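Local coordinates for lipoprotein (Bacillus anthracis, PDB 4JG9) that is of unknown function but is probably a lipoprotein anchored at the cell surface, built on an all-beta domain of an uncharacterised family, at residues M99-I107 / W130-S138. Sequence-based numbering, arbitrary orientation.
Sequences MPTGKLSII and WTTSNTIDS
Gly102 and Ile136 form an antiparallel hydrogen-bonded pair, Gly102 N giving its proton to Ile136 O (3.0 Å) and Ile136 N to Gly102 O. Glycine suits this place because its backbone angles (152/174) would jam a side chain against the preceding carbonyl. Farther along, Thr132 N reaches Leu104 O at 2.7 Å and Ile106 N reaches Trp130 O. Between these two runs strand 131-136 breaks at Ser133 and Asn134. Thr132 bridges the gap with a hydroxyl that can both accept and donate: at chi1 60°, OG1 accepts from Leu104 N (3.1 Å) and donates to Asn134 O, standing in for backbone bonds.

Lysine's long chain spans the corner, Lys103 NZ donating to Thr135 OG1 (2.8 Å) and Ser133 O. Ser105 OG lies 2.7 Å from Thr131 OG1, which Glu127 of the second subunit also bonds. Where the pair ends, a water donates to Met99 O, accepts from Ser138 N and also bonds Thr101 OG1.

On the Ser105 side, Ile107 CG1 approaches Trp130 CE3 obliquely at 3.9 Å. Met99, Leu104 and Ile136 face inward: flexible selenomethionine Met99 sets CE 3.7 Å from CD1 of branched Ile136, both touching Phe94, while Leu104 touches Leu145. The arrangement is an antiparallel strand pair interrupted by a corner, with strand 153-161 bonded to the other edge of 102-110 and strands 88-94 and 142-147 packed against it, as in a beta sandwich.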
loop_
_atom_site.group_PDB
_atom_site.type_symbol
_atom_site.label_atom_id
_atom_site.label_comp_id
_atom_site.label_asym_id
_atom_site.label_seq_id
_atom_site.Cartn_x
_atom_site.Cartn_y
_atom_site.Cartn_z
HETATM N N MSE A 99 15.947 15.784 14.780
HETATM C CA MSE A 99 15.039 14.900 14.071
HETATM C C MSE A 99 13.792 14.690 14.898
HETATM O O MSE A 99 13.885 14.301 16.056
HETATM C CB MSE A 99 15.690 13.540 13.853
HETATM C CG MSE A 99 14.883 12.641 12.933
HETATM SE SE MSE A 99 15.220 13.088 11.080
HETATM C CE MSE A 99 13.667 12.233 10.378
ATOM N N PRO A 100 12.618 14.930 14.302
ATOM C CA PRO A 100 11.351 14.759 15.026
ATOM C C PRO A 100 11.145 13.308 15.435
ATOM O O PRO A 100 11.671 12.398 14.790
ATOM C CB PRO A 100 10.297 15.146 13.993
ATOM C CG PRO A 100 11.032 15.888 12.927
ATOM C CD PRO A 100 12.406 15.313 12.897
ATOM N N THR A 101 10.378 13.094 16.491
ATOM C CA THR A 101 10.052 11.747 16.937
ATOM C C THR A 101 8.830 11.210 16.185
ATOM O O THR A 101 7.885 11.961 15.929
ATOM C CB THR A 101 9.724 11.742 18.440
ATOM O OG1 THR A 101 10.817 12.289 19.174
ATOM C CG2 THR A 101 9.406 10.326 18.942
ATOM N N GLY A 102 8.840 9.923 15.835
ATOM C CA GLY A 102 7.668 9.285 15.248
ATOM C C GLY A 102 7.985 8.121 14.324
ATOM O O GLY A 102 9.147 7.856 14.022
ATOM N N LYS A 103 6.958 7.421 13.855
ATOM C CA LYS A 103 7.205 6.386 12.864
ATOM C C LYS A 103 7.619 7.082 11.566
ATOM O O LYS A 103 7.165 8.194 11.265
ATOM C CB LYS A 103 5.951 5.546 12.593
ATOM C CG LYS A 103 5.249 4.993 13.800
ATOM C CD LYS A 103 6.039 3.948 14.530
ATOM C CE LYS A 103 5.107 3.261 15.532
ATOM N NZ LYS A 103 5.880 2.656 16.641
ATOM N N LEU A 104 8.469 6.422 10.795
ATOM C CA LEU A 104 8.956 6.995 9.542
ATOM C C LEU A 104 8.174 6.451 8.360
ATOM O O LEU A 104 8.019 5.231 8.220
ATOM C CB LEU A 104 10.444 6.680 9.361
ATOM C CG LEU A 104 11.127 7.166 8.088
ATOM C CD1 LEU A 104 11.409 8.651 8.167
ATOM C CD2 LEU A 104 12.413 6.394 7.884
ATOM N N SER A 105 7.674 7.351 7.520
ATOM C CA SER A 105 6.981 6.946 6.296
ATOM C C SER A 105 7.722 7.396 5.040
ATOM O O SER A 105 8.293 8.491 4.980
ATOM C CB SER A 105 5.546 7.498 6.252
ATOM O OG SER A 105 4.802 7.174 7.413
ATOM N N ILE A 106 7.707 6.534 4.034
ATOM C CA ILE A 106 8.250 6.882 2.742
ATOM C C ILE A 106 7.218 6.590 1.670
ATOM O O ILE A 106 6.778 5.455 1.516
ATOM C CB ILE A 106 9.510 6.093 2.413
ATOM C CG1 ILE A 106 10.627 6.457 3.385
ATOM C CG2 ILE A 106 9.956 6.404 0.988
ATOM C CD1 ILE A 106 11.764 5.485 3.347
ATOM N N ILE A 107 6.838 7.623 0.928
ATOM C CA ILE A 107 5.879 7.495 -0.157
ATOM C C ILE A 107 6.558 7.888 -1.460
ATOM O O ILE A 107 6.963 9.039 -1.622
ATOM C CB ILE A 107 4.688 8.422 0.067
ATOM C CG1 ILE A 107 4.015 8.108 1.413
ATOM C CG2 ILE A 107 3.708 8.323 -1.091
ATOM C CD1 ILE A 107 2.728 8.879 1.641
ATOM N N TRP A 130 4.095 1.475 3.936
ATOM C CA TRP A 130 4.343 2.910 3.854
ATOM C C TRP A 130 5.296 3.337 4.949
ATOM O O TRP A 130 6.111 4.256 4.766
ATOM C CB TRP A 130 3.047 3.710 4.054
ATOM C CG TRP A 130 1.889 3.324 3.171
ATOM C CD1 TRP A 130 0.826 2.533 3.510
ATOM C CD2 TRP A 130 1.659 3.745 1.819
ATOM N NE1 TRP A 130 -0.051 2.434 2.447
ATOM C CE2 TRP A 130 0.446 3.160 1.396
ATOM C CE3 TRP A 130 2.363 4.562 0.926
ATOM C CZ2 TRP A 130 -0.082 3.361 0.115
ATOM C CZ3 TRP A 130 1.839 4.753 -0.356
ATOM C CH2 TRP A 130 0.625 4.151 -0.743
ATOM N N THR A 131 5.165 2.679 6.099
ATOM C CA THR A 131 5.688 3.201 7.353
ATOM C C THR A 131 6.460 2.168 8.164
ATOM O O THR A 131 6.058 1.011 8.248
ATOM C CB THR A 131 4.500 3.728 8.191
ATOM O OG1 THR A 131 3.796 4.720 7.434
ATOM C CG2 THR A 131 4.950 4.313 9.534
ATOM N N THR A 132 7.557 2.582 8.790
ATOM C CA THR A 132 8.324 1.663 9.623
ATOM C C THR A 132 7.490 1.254 10.824
ATOM O O THR A 132 6.610 2.009 11.240
ATOM C CB THR A 132 9.599 2.314 10.146
ATOM O OG1 THR A 132 9.263 3.467 10.943
ATOM C CG2 THR A 132 10.499 2.729 8.971
ATOM N N SER A 133 7.745 0.072 11.384
ATOM C CA SER A 133 7.008 -0.314 12.588
ATOM C C SER A 133 7.627 0.348 13.791
ATOM O O SER A 133 6.987 0.483 14.840
ATOM C CB SER A 133 6.970 -1.826 12.803
ATOM O OG SER A 133 8.265 -2.356 12.975
ATOM N N ASN A 134 8.875 0.780 13.647
ATOM C CA ASN A 134 9.572 1.384 14.783
ATOM C C ASN A 134 9.497 2.903 14.783
ATOM O O ASN A 134 9.300 3.539 13.740
ATOM C CB ASN A 134 11.027 0.929 14.805
ATOM C CG ASN A 134 11.805 1.441 13.616
ATOM O OD1 ASN A 134 11.528 1.064 12.471
ATOM N ND2 ASN A 134 12.807 2.277 13.882
ATOM N N THR A 135 9.657 3.482 15.965
ATOM C CA THR A 135 9.607 4.922 16.145
ATOM C C THR A 135 11.027 5.443 16.170
ATOM O O THR A 135 11.863 4.896 16.892
ATOM C CB THR A 135 8.951 5.262 17.493
ATOM O OG1 THR A 135 7.649 4.671 17.562
ATOM C CG2 THR A 135 8.869 6.767 17.698
ATOM N N ILE A 136 11.324 6.472 15.381
ATOM C CA ILE A 136 12.658 7.070 15.415
ATOM C C ILE A 136 12.619 8.379 16.193
ATOM O O ILE A 136 11.539 8.906 16.466
ATOM C CB ILE A 136 13.216 7.348 13.998
ATOM C CG1 ILE A 136 12.467 8.511 13.353
ATOM C CG2 ILE A 136 13.153 6.100 13.118
ATOM C CD1 ILE A 136 13.035 8.945 12.040
ATOM N N ASP A 137 13.799 8.883 16.555
ATOM C CA ASP A 137 13.954 10.175 17.226
ATOM C C ASP A 137 15.361 10.723 16.961
ATOM O O ASP A 137 16.112 10.145 16.173
ATOM C CB ASP A 137 13.684 10.052 18.729
ATOM C CG ASP A 137 14.585 9.026 19.408
ATOM O OD1 ASP A 137 15.726 8.797 18.944
ATOM O OD2 ASP A 137 14.134 8.410 20.395
ATOM N N SER A 138 15.720 11.802 17.653
ATOM C CA SER A 138 17.024 12.455 17.500
ATOM C C SER A 138 18.223 11.580 17.885
ATOM O O SER A 138 19.357 11.893 17.534
ATOM C CB SER A 138 17.054 13.740 18.318
ATOM O OG SER A 138 16.757 13.450 19.675
HETATM O O HOH W 1 13.327 13.470 18.462
#